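Local coordinates for protein pleckstrin homology domain-containing family M member 2 (Homo sapiens, PDB 3CXB) that binds the Salmonella effector SifA through its PH domain and probably links it to kinesin, at residues B[83-86]-B[87-90]; B[59-62]-B[63-67]. All blocks are in the same frame, centred on the assembly; numbering follows the deposited sequence.

Contact 1 of 2, residues B[83-86]-B[87-90]; sequences AESE and AEMA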
# COMPACT_ATOMS: atom_id res chain seq x y z
N ALA B 83 -2.80 -4.13 7.04
CA ALA B 83 -3.81 -3.43 7.82
C ALA B 83 -3.87 -4.02 9.22
O ALA B 83 -3.05 -4.88 9.57
CB ALA B 83 -5.16 -3.53 7.14
N GLU B 84 -4.82 -3.57 10.02
CA GLU B 84 -4.95 -4.07 11.38
C GLU B 84 -6.05 -5.11 11.49
O GLU B 84 -6.06 -5.92 12.42
CB GLU B 84 -5.22 -2.90 12.35
CG GLU B 84 -6.52 -2.13 12.07
CD GLU B 84 -6.77 -0.98 13.05
OE1 GLU B 84 -6.82 -1.22 14.28
OE2 GLU B 84 -6.94 0.18 12.59
N SER B 85 -6.97 -5.11 10.53
CA SER B 85 -8.08 -6.05 10.52
C SER B 85 -8.41 -6.59 9.12
O SER B 85 -7.99 -6.05 8.11
CB SER B 85 -9.32 -5.37 11.10
OG SER B 85 -9.65 -4.21 10.35
N GLU B 86 -9.17 -7.67 9.08
CA GLU B 86 -9.56 -8.28 7.83
C GLU B 86 -10.50 -7.35 7.07
O GLU B 86 -10.54 -7.35 5.84
CB GLU B 86 -10.24 -9.63 8.11
CG GLU B 86 -11.14 -10.20 7.00
CD GLU B 86 -10.38 -10.77 5.83
OE1 GLU B 86 -9.24 -11.24 6.03
OE2 GLU B 86 -10.92 -10.76 4.70
N ALA B 87 -11.25 -6.53 7.80
CA ALA B 87 -12.20 -5.62 7.17
C ALA B 87 -11.55 -4.40 6.53
O ALA B 87 -11.82 -4.09 5.37
CB ALA B 87 -13.25 -5.19 8.19
N GLU B 88 -10.72 -3.71 7.30
CA GLU B 88 -10.05 -2.53 6.78
C GLU B 88 -9.30 -2.91 5.50
O GLU B 88 -9.39 -2.21 4.48
CB GLU B 88 -9.06 -1.97 7.80
CG GLU B 88 -8.32 -0.72 7.30
CD GLU B 88 -7.35 -0.13 8.31
OE1 GLU B 88 -6.72 0.91 7.99
OE2 GLU B 88 -7.22 -0.69 9.42
N MET B 89 -8.56 -4.01 5.55
CA MET B 89 -7.81 -4.46 4.40
C MET B 89 -8.75 -4.73 3.22
O MET B 89 -8.47 -4.33 2.10
CB MET B 89 -6.98 -5.68 4.76
CG MET B 89 -7.51 -6.96 4.21
SD MET B 89 -6.59 -7.39 2.75
CE MET B 89 -5.49 -8.72 3.43
N ALA B 90 -9.87 -5.38 3.47
CA ALA B 90 -10.82 -5.64 2.40
C ALA B 90 -11.37 -4.32 1.86
O ALA B 90 -11.74 -4.20 0.67
CB ALA B 90 -11.94 -6.49 2.91
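Ser85 turns its OG between its own backbone N and carbonyl carbon (chi1 58°), and Glu88 sends CG anti to N (chi1 -180°) with the chain extended beyond it; the serine hydroxyl thus meets the start of the glutamate while the carboxylate travels on to Glu84. Ser85 is the N-cap of the helix: its OG accepts from Glu88 N at 3.3 Å with an N-H...O angle of 162°, and Glu88 CB packs beside the same oxygen. The sequence suits a capping box, but the reciprocal half is absent, since Glu88 OE2 stays 4.6 Å from Ser85 N. That carboxylate lies beside Glu84, and the two glutamate side chains cross at about a right angle. The two OE2 atoms of Glu84 and Glu88 are 3.3 Å apart, two like charges close together at the surface. On the inner side, Ala83 CB rests 3.7 Å from Met89 CB, the buried residue of the group. Two main-chain bonds open the helix: a weak one from Met89 N to Ser85 O and one from Ala90 N to Glu86 O (3.2 Å). The carboxylate of Glu86 turns elsewhere, to a salt bridge with Arg59. This N-terminal cap follows strand 79-82 directly and starts helix 86-100, the C-terminal helix of the PH fold, while Ala83 keeps a backbone link to His67, beside strand 68-73.

Contact 2 of 2, residues B[59-62]-B[63-67]; sequences RANT and TDRPH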
# COMPACT_ATOMS: atom_id res chain seq x y z
N ARG B 59 -4.33 -9.79 -2.51
CA ARG B 59 -4.13 -10.11 -1.12
C ARG B 59 -2.82 -10.90 -1.14
O ARG B 59 -2.57 -11.66 -2.08
CB ARG B 59 -5.27 -10.98 -0.59
CG ARG B 59 -6.51 -10.20 -0.12
CD ARG B 59 -7.72 -11.10 -0.21
NE ARG B 59 -8.53 -11.14 1.01
CZ ARG B 59 -9.69 -10.52 1.14
NH1 ARG B 59 -10.37 -10.61 2.28
NH2 ARG B 59 -10.18 -9.82 0.12
N ALA B 60 -1.98 -10.72 -0.13
CA ALA B 60 -0.70 -11.41 -0.09
C ALA B 60 -0.72 -12.68 0.74
O ALA B 60 -1.71 -13.01 1.39
CB ALA B 60 0.37 -10.48 0.42
N ASN B 61 0.40 -13.40 0.70
CA ASN B 61 0.58 -14.64 1.44
C ASN B 61 0.72 -14.35 2.93
O ASN B 61 0.71 -13.20 3.35
CB ASN B 61 1.83 -15.34 0.90
CG ASN B 61 2.89 -14.36 0.41
OD1 ASN B 61 3.82 -14.02 1.14
ND2 ASN B 61 2.73 -13.90 -0.83
N THR B 62 0.84 -15.40 3.75
CA THR B 62 0.95 -15.22 5.20
C THR B 62 2.32 -14.73 5.65
O THR B 62 2.58 -13.53 5.64
CB THR B 62 0.64 -16.53 5.96
OG1 THR B 62 -0.71 -16.95 5.67
CG2 THR B 62 0.77 -16.32 7.46
N THR B 63 3.19 -15.65 6.04
CA THR B 63 4.53 -15.32 6.51
C THR B 63 4.45 -14.38 7.70
O THR B 63 5.16 -13.37 7.77
CB THR B 63 5.38 -14.66 5.40
OG1 THR B 63 4.88 -13.35 5.12
CG2 THR B 63 5.34 -15.50 4.13
N ASP B 64 3.58 -14.72 8.65
CA ASP B 64 3.39 -13.94 9.86
C ASP B 64 3.31 -12.44 9.61
O ASP B 64 4.28 -11.70 9.79
CB ASP B 64 4.52 -14.25 10.85
CG ASP B 64 4.66 -15.74 11.12
OD1 ASP B 64 5.57 -16.14 11.88
OD2 ASP B 64 3.85 -16.53 10.58
N ARG B 65 2.13 -12.01 9.20
CA ARG B 65 1.84 -10.61 8.90
C ARG B 65 0.38 -10.58 8.44
O ARG B 65 0.09 -10.40 7.26
CB ARG B 65 2.76 -10.11 7.79
CG ARG B 65 2.66 -10.91 6.50
CD ARG B 65 3.59 -10.38 5.43
NE ARG B 65 3.40 -11.08 4.16
CZ ARG B 65 4.12 -10.85 3.07
NH1 ARG B 65 5.09 -9.95 3.09
NH2 ARG B 65 3.87 -11.53 1.95
N PRO B 66 -0.55 -10.75 9.39
CA PRO B 66 -1.99 -10.74 9.12
C PRO B 66 -2.51 -9.51 8.38
O PRO B 66 -2.04 -8.40 8.61
CB PRO B 66 -2.60 -10.87 10.51
CG PRO B 66 -1.60 -10.17 11.37
CD PRO B 66 -0.30 -10.71 10.84
N HIS B 67 -3.49 -9.73 7.50
CA HIS B 67 -4.12 -8.66 6.73
C HIS B 67 -3.16 -7.97 5.75
O HIS B 67 -3.23 -6.75 5.57
CB HIS B 67 -4.70 -7.62 7.68
CG HIS B 67 -5.32 -8.20 8.91
ND1 HIS B 67 -6.44 -8.99 8.88
CD2 HIS B 67 -4.95 -8.12 10.21
CE1 HIS B 67 -6.75 -9.38 10.11
NE2 HIS B 67 -5.86 -8.86 10.94
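Thr62 and Thr63 stand at the bend where the chain doubles back: Thr63 and Asp64 both have positive phi, and the chain then returns so that Arg65 lies near Asn61. The CA atoms of Thr62 and Arg65 are 6.0 Å apart across this reversal. Inside the bend lies the carbonyl oxygen of Thr62, approached by Thr63 OG1. Arg65 NE makes a weak bond to Thr62 O at 3.0 Å; the position of that oxygen is uncertain, so both of its bonds are doubtful. The whole piece is the connection between strands 54-59 and 68-73, the fifth and sixth strands of the PH domain, and a backbone hydrogen bond between Ala60 and Ala68 closes its base. Arg65 leaves the backbone with CG between N and the carbonyl carbon (chi1 58°) and then stretches out fully, which carries the guanidinium across the loop to Asn61. There Arg65 NH2 comes within 2.6 Å of Asn61 OD1, amide and guanidinium planes being 37° apart, while Asn61 O lies at the guanidinium edge, in its plane, 3.5 Å from Arg65 NE. Ala60 CB approaches Arg65 NH2 obliquely at 4.0 Å. Thr63 CG2 comes 3.7 Å from the same OD1 of Asn61. Beyond the loop, Arg65 also packs on Lys9 and Trp20, and its NH1 forms a long, weak ion pair with Glu80.

Overall arrangement
The centres of the two contacts are about 11 Å apart, both at the surface of one PH domain. Contact 2 comes first in the chain, in the loop between strands 54-59 and 68-73; after strands 68-73 and 79-82, contact 1 begins helix 86-100. Because these strands are neighbours in the antiparallel sheet, the loop ends up beside the helix start. The Arg59 salt bridge and the backbone link of His67 join the two contacts directly, and the His67 imidazole also packs against the backbone of Ser85 and Glu86. Arg59, at the end of edge strand 54-59, and His67, just before strand 68-73, thus connect the loop to the start of helix 86-100 and the residues leading into it.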